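Local coordinates for protein delta-1-pyrroline-5-carboxylate dehydrogenase, mitochondrial (Mus musculus, PDB 4E3X) that catalyses the irreversible NAD-dependent oxidation of glutamate gamma-semialdehyde, in equilibrium with pyrroline-5-carboxylate, to glutamate, the second step of mitochondrial proline degradation, at residues I375-P380 / Y428-I433; T336-F341 / G385-A390; P209-A214 / Q346-C351. One frame throughout, in Å; residues are numbered along the deposited sequence. Where two conformers were deposited one is given.

Interaction 1: I375-P380 / Y428-I433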
ATOM      1  N   ILE B 375     -31.071 -16.891 -26.026  1.00 18.32           N
ATOM      2  CA  ILE B 375     -30.901 -16.173 -24.764  1.00 17.34           C
ATOM      3  C   ILE B 375     -32.216 -15.546 -24.325  1.00 18.32           C
ATOM      4  O   ILE B 375     -32.803 -14.743 -25.047  1.00 20.19           O
ATOM      5  CB  ILE B 375     -29.835 -15.073 -24.874  1.00 16.92           C
ATOM      6  CG1 ILE B 375     -28.466 -15.696 -25.149  1.00 17.80           C
ATOM      7  CG2 ILE B 375     -29.809 -14.225 -23.602  1.00 17.19           C
ATOM      8  CD1 ILE B 375     -27.378 -14.681 -25.445  1.00 18.31           C
ATOM      9  N   LYS B 376     -32.676 -15.929 -23.140  1.00 17.06           N
ATOM     10  CA  LYS B 376     -33.934 -15.424 -22.610  1.00 16.55           C
ATOM     11  C   LYS B 376     -33.693 -14.267 -21.650  1.00 15.16           C
ATOM     12  O   LYS B 376     -32.969 -14.407 -20.661  1.00 15.21           O
ATOM     13  CB  LYS B 376     -34.699 -16.535 -21.892  1.00 17.74           C
ATOM     14  N   VAL B 377     -34.306 -13.129 -21.953  1.00 15.48           N
ATOM     15  CA  VAL B 377     -34.265 -11.957 -21.088  1.00 15.73           C
ATOM     16  C   VAL B 377     -35.648 -11.772 -20.466  1.00 15.29           C
ATOM     17  O   VAL B 377     -36.658 -11.762 -21.173  1.00 16.87           O
ATOM     18  CB  VAL B 377     -33.854 -10.694 -21.879  1.00 16.64           C
ATOM     19  CG1 VAL B 377     -33.891  -9.466 -20.984  1.00 17.37           C
ATOM     20  CG2 VAL B 377     -32.468 -10.881 -22.505  1.00 17.30           C
ATOM     21  N   GLY B 378     -35.705 -11.666 -19.143  1.00 14.08           N
ATOM     22  CA  GLY B 378     -36.987 -11.568 -18.468  1.00 14.23           C
ATOM     23  C   GLY B 378     -36.874 -11.392 -16.964  1.00 12.81           C
ATOM     24  O   GLY B 378     -35.816 -11.042 -16.449  1.00 12.93           O
ATOM     25  N   ASP B 379     -37.980 -11.645 -16.271  1.00 12.34           N
ATOM     26  CA  ASP B 379     -38.093 -11.480 -14.824  1.00 12.60           C
ATOM     27  C   ASP B 379     -37.426 -12.669 -14.140  1.00 12.15           C
ATOM     28  O   ASP B 379     -37.877 -13.804 -14.296  1.00 13.76           O
ATOM     29  CB  ASP B 379     -39.587 -11.395 -14.479  1.00 14.39           C
ATOM     30  CG  ASP B 379     -39.866 -11.251 -12.992  1.00 14.94           C
ATOM     31  OD1 ASP B 379     -39.094 -11.748 -12.151  1.00 13.99           O
ATOM     32  OD2 ASP B 379     -40.909 -10.649 -12.661  1.00 17.15           O
ATOM     33  N   PRO B 380     -36.346 -12.415 -13.374  1.00 11.86           N
ATOM     34  CA  PRO B 380     -35.567 -13.516 -12.791  1.00 11.68           C
ATOM     35  C   PRO B 380     -36.252 -14.163 -11.589  1.00 12.84           C
ATOM     36  O   PRO B 380     -35.933 -15.304 -11.250  1.00 13.07           O
ATOM     37  CB  PRO B 380     -34.282 -12.821 -12.339  1.00 11.90           C
ATOM     38  CG  PRO B 380     -34.727 -11.429 -11.984  1.00 11.91           C
ATOM     39  CD  PRO B 380     -35.835 -11.093 -12.963  1.00 12.20           C
ATOM     40  N   TYR B 428     -35.137  -2.998 -19.711  1.00 12.38           N
ATOM     41  CA  TYR B 428     -34.774  -4.171 -20.491  1.00 12.49           C
ATOM     42  C   TYR B 428     -33.986  -3.869 -21.760  1.00 12.76           C
ATOM     43  O   TYR B 428     -34.450  -3.143 -22.643  1.00 14.65           O
ATOM     44  CB  TYR B 428     -36.025  -4.967 -20.846  1.00 13.59           C
ATOM     45  CG  TYR B 428     -36.544  -5.866 -19.743  1.00 13.74           C
ATOM     46  CD1 TYR B 428     -35.830  -6.990 -19.336  1.00 13.41           C
ATOM     47  CD2 TYR B 428     -37.769  -5.616 -19.140  1.00 14.01           C
ATOM     48  CE1 TYR B 428     -36.316  -7.825 -18.349  1.00 13.32           C
ATOM     49  CE2 TYR B 428     -38.264  -6.449 -18.153  1.00 13.75           C
ATOM     50  CZ  TYR B 428     -37.537  -7.553 -17.767  1.00 13.46           C
ATOM     51  OH  TYR B 428     -38.034  -8.386 -16.794  1.00 14.69           O
ATOM     52  N   VAL B 429     -32.801  -4.465 -21.852  1.00 12.07           N
ATOM     53  CA  VAL B 429     -31.948  -4.362 -23.032  1.00 12.57           C
ATOM     54  C   VAL B 429     -31.623  -5.765 -23.531  1.00 13.02           C
ATOM     55  O   VAL B 429     -31.153  -6.603 -22.762  1.00 13.39           O
ATOM     56  CB  VAL B 429     -30.624  -3.642 -22.693  1.00 12.75           C
ATOM     57  CG1 VAL B 429     -29.755  -3.488 -23.939  1.00 13.33           C
ATOM     58  CG2 VAL B 429     -30.909  -2.288 -22.054  1.00 13.37           C
ATOM     59  N   GLU B 430     -31.883  -6.029 -24.811  1.00 13.22           N
ATOM     60  CA  GLU B 430     -31.508  -7.312 -25.397  1.00 14.15           C
ATOM     61  C   GLU B 430     -29.987  -7.425 -25.487  1.00 12.72           C
ATOM     62  O   GLU B 430     -29.293  -6.409 -25.594  1.00 12.96           O
ATOM     63  CB  GLU B 430     -32.117  -7.466 -26.793  1.00 16.92           C
ATOM     64  CG  GLU B 430     -33.637  -7.499 -26.805  1.00 21.04           C
ATOM     65  CD  GLU B 430     -34.209  -8.611 -25.941  1.00 25.41           C
ATOM     66  OE1 GLU B 430     -35.187  -8.347 -25.208  1.00 27.92           O
ATOM     67  OE2 GLU B 430     -33.691  -9.747 -25.999  1.00 26.44           O
ATOM     68  N   PRO B 431     -29.460  -8.659 -25.454  1.00 13.24           N
ATOM     69  CA  PRO B 431     -28.021  -8.797 -25.681  1.00 12.91           C
ATOM     70  C   PRO B 431     -27.691  -8.346 -27.099  1.00 13.21           C
ATOM     71  O   PRO B 431     -28.453  -8.628 -28.029  1.00 14.41           O
ATOM     72  CB  PRO B 431     -27.779 -10.301 -25.513  1.00 13.29           C
ATOM     73  CG  PRO B 431     -29.095 -10.936 -25.787  1.00 13.78           C
ATOM     74  CD  PRO B 431     -30.125  -9.964 -25.288  1.00 13.64           C
ATOM     75  N   CYS B 432     -26.582  -7.635 -27.258  1.00 12.64           N
ATOM     76  CA  CYS B 432     -26.236  -7.070 -28.550  1.00 13.37           C
ATOM     77  C   CYS B 432     -24.822  -7.462 -28.948  1.00 12.67           C
ATOM     78  O   CYS B 432     -23.889  -7.318 -28.165  1.00 12.47           O
ATOM     79  CB  CYS B 432     -26.372  -5.545 -28.515  1.00 15.12           C
ATOM     80  SG  CYS B 432     -26.122  -4.728 -30.110  1.00 16.27           S
ATOM     81  N   ILE B 433     -24.676  -7.957 -30.173  1.00 12.33           N
ATOM     82  CA  ILE B 433     -23.373  -8.282 -30.735  1.00 12.19           C
ATOM     83  C   ILE B 433     -23.131  -7.367 -31.921  1.00 12.34           C
ATOM     84  O   ILE B 433     -23.954  -7.300 -32.835  1.00 13.26           O
ATOM     85  CB  ILE B 433     -23.289  -9.748 -31.189  1.00 12.48           C
ATOM     86  CG1 ILE B 433     -23.647 -10.686 -30.032  1.00 12.97           C
ATOM     87  CG2 ILE B 433     -21.904 -10.055 -31.735  1.00 13.45           C
ATOM     88  CD1 ILE B 433     -23.743 -12.153 -30.428  1.00 14.31           C
TER
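Val377 packs between Tyr428 and Pro431, and in the aldehyde dehydrogenase fold this ties a loop to a strand. The loop runs from helix 361-372 to helix 394-409, and strand 428-436 belongs to the large mixed sheet. The two chains pass in nearly opposite directions, 163° apart, and this is a worked example of a loop held against a strand by close packing, with no hydrogen bond between the two segments.

Val377 divides its two methyls between neighbours. With CG1 anti to the backbone N (chi1 177°), that methyl meets the Tyr428 ring, 3.6 Å from CD1, in an oblique approach in which the two side chains slide past one another. The other branch, CG2, points at the Pro431 ring, 3.8 Å from its carbon CD, and also lies 3.9 Å from Glu430 OE2, where the bent Glu430 chain curls back. Pro431 has a second partner in Ile375, whose CG2 passes alongside ring carbon CG at 4.0 Å. Phe341 of helix 329-341 packs on both Ile375 and Pro431, while His372 NE2 is hydrogen-bonded to Pro431 O. Ile375 also touches Trp557 of the second subunit, which brings this end of the contact to the dimer interface.

At the opposite end Tyr428, its CG anti to the carbonyl carbon (chi1 -80°), extends its ring beside the backbone of Gly378. Gly378 O lies in the plane of that ring, at its edge, and 3.8 Å from CE1. The acid of Asp379 is engaged locally, OD1 accepting bonds from the backbone N of Ala381 and of Glu382. The hydroxyl of Tyr428 rests against the peptide link itself: OH is 3.3 Å from Asp379 N, but the angle is too poor for a hydrogen bond.

Interaction 2: T336-F341 / G385-A390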
ATOM      1  N   THR B 336     -17.585 -16.672 -23.991  1.00  9.60           N
ATOM      2  CA  THR B 336     -17.820 -15.285 -24.386  1.00 10.02           C
ATOM      3  C   THR B 336     -19.268 -14.845 -24.151  1.00  9.90           C
ATOM      4  O   THR B 336     -19.515 -13.739 -23.675  1.00 10.50           O
ATOM      5  CB  THR B 336     -17.413 -15.055 -25.844  1.00 10.01           C
ATOM      6  OG1 THR B 336     -16.030 -15.399 -25.994  1.00 10.38           O
ATOM      7  CG2 THR B 336     -17.617 -13.598 -26.250  1.00 11.33           C
ATOM      8  N   LEU B 337     -20.228 -15.706 -24.477  1.00 10.97           N
ATOM      9  CA  LEU B 337     -21.625 -15.390 -24.197  1.00 11.68           C
ATOM     10  C   LEU B 337     -21.848 -15.148 -22.701  1.00 11.70           C
ATOM     11  O   LEU B 337     -22.513 -14.187 -22.308  1.00 11.89           O
ATOM     12  CB  LEU B 337     -22.538 -16.510 -24.697  1.00 12.74           C
ATOM     13  CG  LEU B 337     -22.671 -16.589 -26.216  1.00 14.65           C
ATOM     14  CD1 LEU B 337     -23.439 -17.832 -26.596  1.00 16.03           C
ATOM     15  CD2 LEU B 337     -23.338 -15.328 -26.779  1.00 14.26           C
ATOM     16  N   ARG B 338     -21.280 -16.009 -21.864  1.00 10.45           N
ATOM     17  CA  ARG B 338     -21.408 -15.827 -20.420  1.00 10.56           C
ATOM     18  C   ARG B 338     -20.724 -14.540 -19.956  1.00  9.52           C
ATOM     19  O   ARG B 338     -21.315 -13.739 -19.231  1.00  9.60           O
ATOM     20  CB  ARG B 338     -20.836 -17.024 -19.664  1.00 12.54           C
ATOM     21  CG  ARG B 338     -21.768 -18.221 -19.598  1.00 14.65           C
ATOM     22  CD  ARG B 338     -21.235 -19.236 -18.609  1.00 17.83           C
ATOM     23  NE  ARG B 338     -22.186 -20.306 -18.356  1.00 20.28           N
ATOM     24  CZ  ARG B 338     -21.937 -21.337 -17.558  1.00 20.99           C
ATOM     25  NH1 ARG B 338     -20.762 -21.423 -16.943  1.00 22.34           N
ATOM     26  NH2 ARG B 338     -22.856 -22.278 -17.379  1.00 20.93           N
ATOM     27  N   SER B 339     -19.479 -14.342 -20.372  1.00  9.39           N
ATOM     28  CA  SER B 339     -18.736 -13.189 -19.892  1.00  9.27           C
ATOM     29  C   SER B 339     -19.369 -11.876 -20.343  1.00  9.12           C
ATOM     30  O   SER B 339     -19.430 -10.910 -19.578  1.00  9.66           O
ATOM     31  CB  SER B 339     -17.280 -13.258 -20.333  1.00  8.87           C
ATOM     32  OG  SER B 339     -16.597 -12.108 -19.872  1.00  8.61           O
ATOM     33  N   ALA B 340     -19.849 -11.835 -21.581  1.00  9.14           N
ATOM     34  CA  ALA B 340     -20.406 -10.595 -22.106  1.00  8.65           C
ATOM     35  C   ALA B 340     -21.795 -10.269 -21.573  1.00  9.57           C
ATOM     36  O   ALA B 340     -22.138  -9.093 -21.420  1.00  9.44           O
ATOM     37  CB  ALA B 340     -20.438 -10.628 -23.624  1.00  9.20           C
ATOM     38  N   PHE B 341     -22.602 -11.294 -21.317  1.00  9.71           N
ATOM     39  CA  PHE B 341     -24.028 -11.067 -21.100  1.00  9.84           C
ATOM     40  C   PHE B 341     -24.593 -11.445 -19.730  1.00 10.25           C
ATOM     41  O   PHE B 341     -25.683 -10.998 -19.387  1.00 11.16           O
ATOM     42  CB  PHE B 341     -24.839 -11.773 -22.197  1.00 10.24           C
ATOM     43  CG  PHE B 341     -24.512 -11.316 -23.595  1.00 10.86           C
ATOM     44  CD1 PHE B 341     -24.312  -9.971 -23.869  1.00 11.16           C
ATOM     45  CD2 PHE B 341     -24.405 -12.229 -24.632  1.00 10.98           C
ATOM     46  CE1 PHE B 341     -24.007  -9.542 -25.154  1.00 11.58           C
ATOM     47  CE2 PHE B 341     -24.106 -11.808 -25.920  1.00 12.60           C
ATOM     48  CZ  PHE B 341     -23.910 -10.463 -26.177  1.00 12.01           C
ATOM     49  N   GLY B 385     -35.817 -19.634 -15.864  1.00 20.78           N
ATOM     50  CA  GLY B 385     -35.195 -19.897 -17.155  1.00 20.70           C
ATOM     51  C   GLY B 385     -34.496 -18.672 -17.733  1.00 19.83           C
ATOM     52  O   GLY B 385     -33.814 -18.753 -18.754  1.00 21.25           O
ATOM     53  N   THR B 386     -34.665 -17.532 -17.068  1.00 18.66           N
ATOM     54  CA  THR B 386     -34.057 -16.273 -17.493  1.00 17.14           C
ATOM     55  C   THR B 386     -32.528 -16.363 -17.535  1.00 15.64           C
ATOM     56  O   THR B 386     -31.905 -16.790 -16.564  1.00 16.72           O
ATOM     57  CB  THR B 386     -34.476 -15.136 -16.526  1.00 16.97           C
ATOM     58  OG1 THR B 386     -35.896 -14.940 -16.612  1.00 18.39           O
ATOM     59  CG2 THR B 386     -33.765 -13.846 -16.864  1.00 16.61           C
ATOM     60  N   PHE B 387     -31.912 -15.967 -18.648  1.00 14.37           N
ATOM     61  CA  PHE B 387     -30.452 -15.910 -18.683  1.00 13.21           C
ATOM     62  C   PHE B 387     -29.939 -14.654 -17.993  1.00 11.29           C
ATOM     63  O   PHE B 387     -29.019 -14.724 -17.180  1.00 10.74           O
ATOM     64  CB  PHE B 387     -29.885 -16.011 -20.103  1.00 14.56           C
ATOM     65  CG  PHE B 387     -28.386 -16.148 -20.130  1.00 16.74           C
ATOM     66  CD1 PHE B 387     -27.765 -17.208 -19.488  1.00 18.43           C
ATOM     67  CD2 PHE B 387     -27.597 -15.203 -20.763  1.00 17.61           C
ATOM     68  CE1 PHE B 387     -26.383 -17.334 -19.493  1.00 18.95           C
ATOM     69  CE2 PHE B 387     -26.214 -15.326 -20.776  1.00 18.31           C
ATOM     70  CZ  PHE B 387     -25.607 -16.392 -20.141  1.00 18.87           C
ATOM     71  N   PHE B 388     -30.526 -13.507 -18.322  1.00 10.83           N
ATOM     72  CA  PHE B 388     -30.254 -12.269 -17.589  1.00 10.57           C
ATOM     73  C   PHE B 388     -31.461 -11.348 -17.681  1.00 11.79           C
ATOM     74  O   PHE B 388     -32.350 -11.565 -18.511  1.00 12.55           O
ATOM     75  CB  PHE B 388     -28.949 -11.587 -18.047  1.00  9.61           C
ATOM     76  CG  PHE B 388     -29.016 -10.906 -19.399  1.00  9.93           C
ATOM     77  CD1 PHE B 388     -28.719 -11.595 -20.567  1.00 11.47           C
ATOM     78  CD2 PHE B 388     -29.309  -9.553 -19.491  1.00 10.58           C
ATOM     79  CE1 PHE B 388     -28.745 -10.946 -21.803  1.00 11.95           C
ATOM     80  CE2 PHE B 388     -29.336  -8.905 -20.717  1.00 10.79           C
ATOM     81  CZ  PHE B 388     -29.052  -9.602 -21.873  1.00 11.63           C
ATOM     82  N   SER B 389     -31.504 -10.346 -16.811  1.00 11.38           N
ATOM     83  CA  SER B 389     -32.668  -9.477 -16.713  1.00 11.15           C
ATOM     84  C   SER B 389     -32.323  -8.029 -17.049  1.00 10.55           C
ATOM     85  O   SER B 389     -31.289  -7.744 -17.660  1.00 10.48           O
ATOM     86  CB  SER B 389     -33.282  -9.571 -15.312  1.00 10.98           C
ATOM     87  OG  SER B 389     -34.563  -8.957 -15.264  1.00 11.50           O
ATOM     88  N   ALA B 390     -33.211  -7.126 -16.656  1.00 10.31           N
ATOM     89  CA  ALA B 390     -33.038  -5.702 -16.880  1.00 10.63           C
ATOM     90  C   ALA B 390     -31.732  -5.180 -16.300  1.00 10.33           C
ATOM     91  O   ALA B 390     -31.218  -5.716 -15.315  1.00 10.86           O
ATOM     92  CB  ALA B 390     -34.191  -4.965 -16.256  1.00 10.31           C
TER
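Phe341 and the pair Phe387 and Phe388 form this contact, which sets the last turn of helix 329-341 against the loop that precedes helix 394-409. It is a useful example of two neighbouring rings meeting one helix end in different ways, one by its face and one by its edge.

The close part lies at Phe388. Its CG stands between the backbone N and the carbonyl carbon (chi1 73°), which lays one ring face beneath the carbonyl of Phe341. Phe341 O sits 3.2 Å above the plane of the Phe388 ring, displaced toward the rim, and is 3.3 Å from CD1. Beside it Phe341 CB rests 4.0 Å from Phe388 CE1. The Phe341 ring itself leads away from the loop; Ala340 CB lies over its centre, and Ile433 and Leu453 pack against this residue.

Packing is looser at Phe387. With CG anti to the backbone N (chi1 -172°), this ring points its edge at the helix: CE2 is 4.1 Å from Phe341 CB, and CZ is 4.2 Å from Arg338 CA. The same ring is in an edge-to-face arrangement with Trp557 of the second subunit. Arg338, partly exposed, adds its CG, 4.3 Å from Phe387 CZ, and its extended chain then runs on to the second subunit. There its NE and NH2 donate to the carbonyls of Trp557 and Arg558, and its guanidinium makes a cation-pi contact with Tyr559, all three of that subunit.

No hydrogen bond crosses between 336-341 and 385-390, so the join within the chain rests on apolar packing and on a carbonyl oxygen set over a ring face, while the polar end of Arg338 is directed mainly to the second subunit, consistent with a part in the dimer interface.

Interaction 3: P209-A214 / Q346-C351. With PRO (proline), chain K; PRO (proline), chain J.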
ATOM      1  N   PRO B 209     -20.366  -0.337  -4.819  1.00  8.77           N
ATOM      2  CA  PRO B 209     -21.121  -0.221  -6.072  1.00  8.75           C
ATOM      3  C   PRO B 209     -22.377  -1.093  -6.091  1.00  7.80           C
ATOM      4  O   PRO B 209     -22.555  -1.971  -5.248  1.00  9.60           O
ATOM      5  CB  PRO B 209     -20.127  -0.756  -7.098  1.00 10.48           C
ATOM      6  CG  PRO B 209     -19.453  -1.862  -6.359  1.00 10.92           C
ATOM      7  CD  PRO B 209     -19.337  -1.389  -4.918  1.00 10.33           C
ATOM      8  N   PHE B 210     -23.227  -0.876  -7.085  1.00  7.44           N
ATOM      9  CA  PHE B 210     -24.491  -1.588  -7.144  1.00  7.58           C
ATOM     10  C   PHE B 210     -24.347  -3.048  -7.499  1.00  7.76           C
ATOM     11  O   PHE B 210     -25.231  -3.857  -7.199  1.00  9.38           O
ATOM     12  CB  PHE B 210     -25.437  -0.942  -8.169  1.00  8.71           C
ATOM     13  CG  PHE B 210     -25.094  -1.242  -9.612  1.00  9.33           C
ATOM     14  CD1 PHE B 210     -25.656  -2.338 -10.263  1.00  9.76           C
ATOM     15  CD2 PHE B 210     -24.237  -0.420 -10.328  1.00  9.33           C
ATOM     16  CE1 PHE B 210     -25.352  -2.619 -11.590  1.00 10.29           C
ATOM     17  CE2 PHE B 210     -23.935  -0.691 -11.655  1.00 10.84           C
ATOM     18  CZ  PHE B 210     -24.493  -1.794 -12.284  1.00 10.29           C
ATOM     19  N   ASN B 211     -23.266  -3.383  -8.192  1.00  8.12           N
ATOM     20  CA  ASN B 211     -23.301  -4.597  -9.004  1.00  8.70           C
ATOM     21  C   ASN B 211     -22.945  -5.893  -8.307  1.00  8.42           C
ATOM     22  O   ASN B 211     -23.217  -6.969  -8.832  1.00  8.92           O
ATOM     23  CB  ASN B 211     -22.522  -4.418 -10.307  1.00  9.19           C
ATOM     24  CG  ASN B 211     -21.048  -4.207 -10.082  1.00 10.59           C
ATOM     25  OD1 ASN B 211     -20.621  -3.725  -9.034  1.00 12.74           O
ATOM     26  ND2 ASN B 211     -20.252  -4.561 -11.082  1.00 12.41           N
ATOM     27  N   PHE B 212     -22.336  -5.791  -7.131  1.00  7.99           N
ATOM     28  CA  PHE B 212     -22.085  -6.963  -6.302  1.00  8.89           C
ATOM     29  C   PHE B 212     -22.380  -6.666  -4.850  1.00  8.36           C
ATOM     30  O   PHE B 212     -21.745  -5.813  -4.245  1.00  9.11           O
ATOM     31  CB  PHE B 212     -20.644  -7.449  -6.441  1.00 10.09           C
ATOM     32  CG  PHE B 212     -20.364  -8.109  -7.753  1.00 10.86           C
ATOM     33  CD1 PHE B 212     -19.891  -7.372  -8.828  1.00 11.50           C
ATOM     34  CD2 PHE B 212     -20.597  -9.465  -7.925  1.00 12.10           C
ATOM     35  CE1 PHE B 212     -19.642  -7.977 -10.046  1.00 13.52           C
ATOM     36  CE2 PHE B 212     -20.352 -10.080  -9.147  1.00 12.84           C
ATOM     37  CZ  PHE B 212     -19.870  -9.332 -10.205  1.00 13.00           C
ATOM     38  N   THR B 213     -23.350  -7.378  -4.297  1.00  7.69           N
ATOM     39  CA  THR B 213     -23.630  -7.296  -2.871  1.00  7.36           C
ATOM     40  C   THR B 213     -22.379  -7.589  -2.043  1.00  7.77           C
ATOM     41  O   THR B 213     -22.143  -6.953  -1.015  1.00  8.45           O
ATOM     42  CB  THR B 213     -24.767  -8.266  -2.523  1.00  7.81           C
ATOM     43  OG1 THR B 213     -25.941  -7.818  -3.199  1.00  8.63           O
ATOM     44  CG2 THR B 213     -25.040  -8.337  -1.022  1.00  8.62           C
ATOM     45  N   ALA B 214     -21.577  -8.546  -2.506  1.00  7.92           N
ATOM     46  CA  ALA B 214     -20.397  -8.978  -1.770  1.00  8.65           C
ATOM     47  C   ALA B 214     -19.351  -7.876  -1.632  1.00  7.88           C
ATOM     48  O   ALA B 214     -18.633  -7.820  -0.636  1.00  8.30           O
ATOM     49  CB  ALA B 214     -19.779 -10.208  -2.432  1.00  9.51           C
ATOM     50  N   GLN B 346     -23.049  -6.187 -16.659  1.00  8.28           N
ATOM     51  CA  GLN B 346     -22.804  -5.176 -15.633  1.00  8.56           C
ATOM     52  C   GLN B 346     -21.749  -5.621 -14.631  1.00  9.16           C
ATOM     53  O   GLN B 346     -21.978  -5.630 -13.414  1.00 10.12           O
ATOM     54  CB  GLN B 346     -24.107  -4.838 -14.922  1.00  8.54           C
ATOM     55  CG  GLN B 346     -25.189  -4.368 -15.876  1.00  9.35           C
ATOM     56  CD  GLN B 346     -26.485  -4.099 -15.151  1.00  9.26           C
ATOM     57  OE1 GLN B 346     -26.890  -2.946 -14.990  1.00 10.00           O
ATOM     58  NE2 GLN B 346     -27.134  -5.163 -14.680  1.00 10.26           N
ATOM     59  N   LYS B 347     -20.586  -5.999 -15.149  1.00  9.20           N
ATOM     60  CA  LYS B 347     -19.485  -6.432 -14.301  1.00  9.32           C
ATOM     61  C   LYS B 347     -18.224  -5.726 -14.740  1.00  9.13           C
ATOM     62  O   LYS B 347     -17.984  -5.556 -15.934  1.00  9.16           O
ATOM     63  CB  LYS B 347     -19.267  -7.939 -14.411  1.00 10.03           C
ATOM     64  CG  LYS B 347     -20.460  -8.804 -14.033  1.00 10.08           C
ATOM     65  CD  LYS B 347     -20.055 -10.271 -13.994  1.00 10.26           C
ATOM     66  CE  LYS B 347     -21.218 -11.154 -13.577  1.00  9.90           C
ATOM     67  NZ  LYS B 347     -20.820 -12.582 -13.465  1.00 10.83           N
ATOM     68  N   CYS B 348     -17.402  -5.330 -13.778  1.00 10.88           N
ATOM     69  CA  CYS B 348     -16.116  -4.715 -14.080  0.59 11.87           C
ATOM     70  C   CYS B 348     -15.219  -5.663 -14.853  1.00  9.88           C
ATOM     71  O   CYS B 348     -14.262  -5.230 -15.479  1.00  9.95           O
ATOM     72  CB  CYS B 348     -15.403  -4.308 -12.795  0.59 15.63           C
ATOM     73  SG  CYS B 348     -16.282  -3.081 -11.846  0.59 19.86           S
ATOM     74  N   SER B 349     -15.545  -6.960 -14.802  1.00  9.40           N
ATOM     75  CA  SER B 349     -14.770  -8.023 -15.442  1.00  9.36           C
ATOM     76  C   SER B 349     -15.353  -8.512 -16.772  1.00  7.70           C
ATOM     77  O   SER B 349     -14.744  -9.351 -17.428  1.00  8.20           O
ATOM     78  CB  SER B 349     -14.695  -9.233 -14.509  1.00 10.20           C
ATOM     79  OG  SER B 349     -16.005  -9.662 -14.165  1.00 11.60           O
ATOM     80  N   ALA B 350     -16.527  -8.017 -17.161  1.00  7.66           N
ATOM     81  CA  ALA B 350     -17.228  -8.535 -18.346  1.00  8.42           C
ATOM     82  C   ALA B 350     -16.451  -8.337 -19.641  1.00  8.45           C
ATOM     83  O   ALA B 350     -15.858  -7.281 -19.858  1.00  9.65           O
ATOM     84  CB  ALA B 350     -18.597  -7.888 -18.470  1.00  8.95           C
ATOM     85  N   CYS B 351     -16.454  -9.350 -20.502  1.00  8.96           N
ATOM     86  CA  CYS B 351     -15.867  -9.211 -21.826  1.00  9.95           C
ATOM     87  C   CYS B 351     -16.713  -8.287 -22.683  1.00  9.18           C
ATOM     88  O   CYS B 351     -17.900  -8.536 -22.879  1.00  9.90           O
ATOM     89  CB  CYS B 351     -15.778 -10.572 -22.514  1.00 10.86           C
ATOM     90  SG  CYS B 351     -15.299 -10.488 -24.253  1.00 11.40           S
TER
HETATM   91  N   PRO K 603     -15.060 -10.311  -9.043  1.00 21.92           N
HETATM   92  CA  PRO K 603     -16.067 -10.294 -10.107  1.00 21.10           C
HETATM   93  C   PRO K 603     -15.650 -11.120 -11.319  1.00 18.40           C
HETATM   94  O   PRO K 603     -14.503 -11.562 -11.447  1.00 13.90           O
HETATM   95  CB  PRO K 603     -16.145  -8.813 -10.470  1.00 22.31           C
HETATM   96  CG  PRO K 603     -15.908  -8.127  -9.170  1.00 22.51           C
HETATM   97  CD  PRO K 603     -14.910  -8.986  -8.416  1.00 22.45           C
HETATM   98  OXT PRO K 603     -16.472 -11.369 -12.203  1.00 20.09           O
HETATM   99  N   PRO J 602     -26.245   3.360 -12.678  1.00 19.84           N
HETATM  100  CA  PRO J 602     -25.837   4.759 -12.527  1.00 20.82           C
HETATM  101  C   PRO J 602     -25.207   5.303 -13.806  1.00 23.33           C
HETATM  102  O   PRO J 602     -25.207   4.634 -14.843  1.00 23.48           O
HETATM  103  CB  PRO J 602     -24.805   4.712 -11.383  1.00 21.18           C
HETATM  104  CG  PRO J 602     -24.625   3.242 -11.040  1.00 20.62           C
HETATM  105  CD  PRO J 602     -25.873   2.562 -11.500  1.00 20.17           C
HETATM  106  OXT PRO J 602     -24.700   6.425 -13.831  1.00 24.78           O
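Gln346 O accepts the one hydrogen bond between these segments, from Asn211 ND2 at 3.1 Å. The bond is fairly straight (164°) and lies in the Asn211 amide plane, although the donor is tilted 34° from the carbonyl plane; it should restrain the amide from turning. Asn211, by similarity the transition-state stabiliser, thus presents ND2 4.0 Å from the backbone N of Cys348, the catalytic nucleophile, in keeping with the oxyanion hole of aldehyde dehydrogenases.

Two phenylalanines flank it. CZ of Phe212 meets Lys347 CD at the ring edge, 3.9 Å away, while one face of the same ring receives the bound proline of chain K. Ser349 OG donates to that proline's OXT at 2.6 Å. Phe210, with Asn211 CB over one ring face, crosses Gln346 at about a right angle, CE1 lying 3.7 Å from Gln346 OE1, whose hydrogen bond comes from Ile392 N; Phe210 CD2 lies 3.6 Å from CD of the chain J proline. An alanine in place of Phe210 would remove that ring, and the chain J proline and the Gln346 amide would probably lose the packing they share.

A backbone carbonyl thus probably helps to orient the likely oxyanion donor, while Phe212 and Phe210 each line one proline site.

Interactions 1 and 2 are neighbours, their centres about 7 Å apart, because 375-380 and 385-390 belong to one loop. Two probable hydrogen bonds fold that loop on itself: Lys376 O to Phe387 N at 2.8 Å and Gly378 O to Ser389 OG at 2.7 Å. Interaction 2 leads on to the active site, its centre about 13 Å from that of interaction 3. There Cys351 N is hydrogen-bonded to Ser339 OG at 2.8 Å, just beyond the turn that carries Cys348. Interaction 1 is more remote, with nearest atoms about 8 Å from interaction 3. The series thus runs from the dimer-facing loop, through helix 329-341, to the nucleophile and the chain K proline.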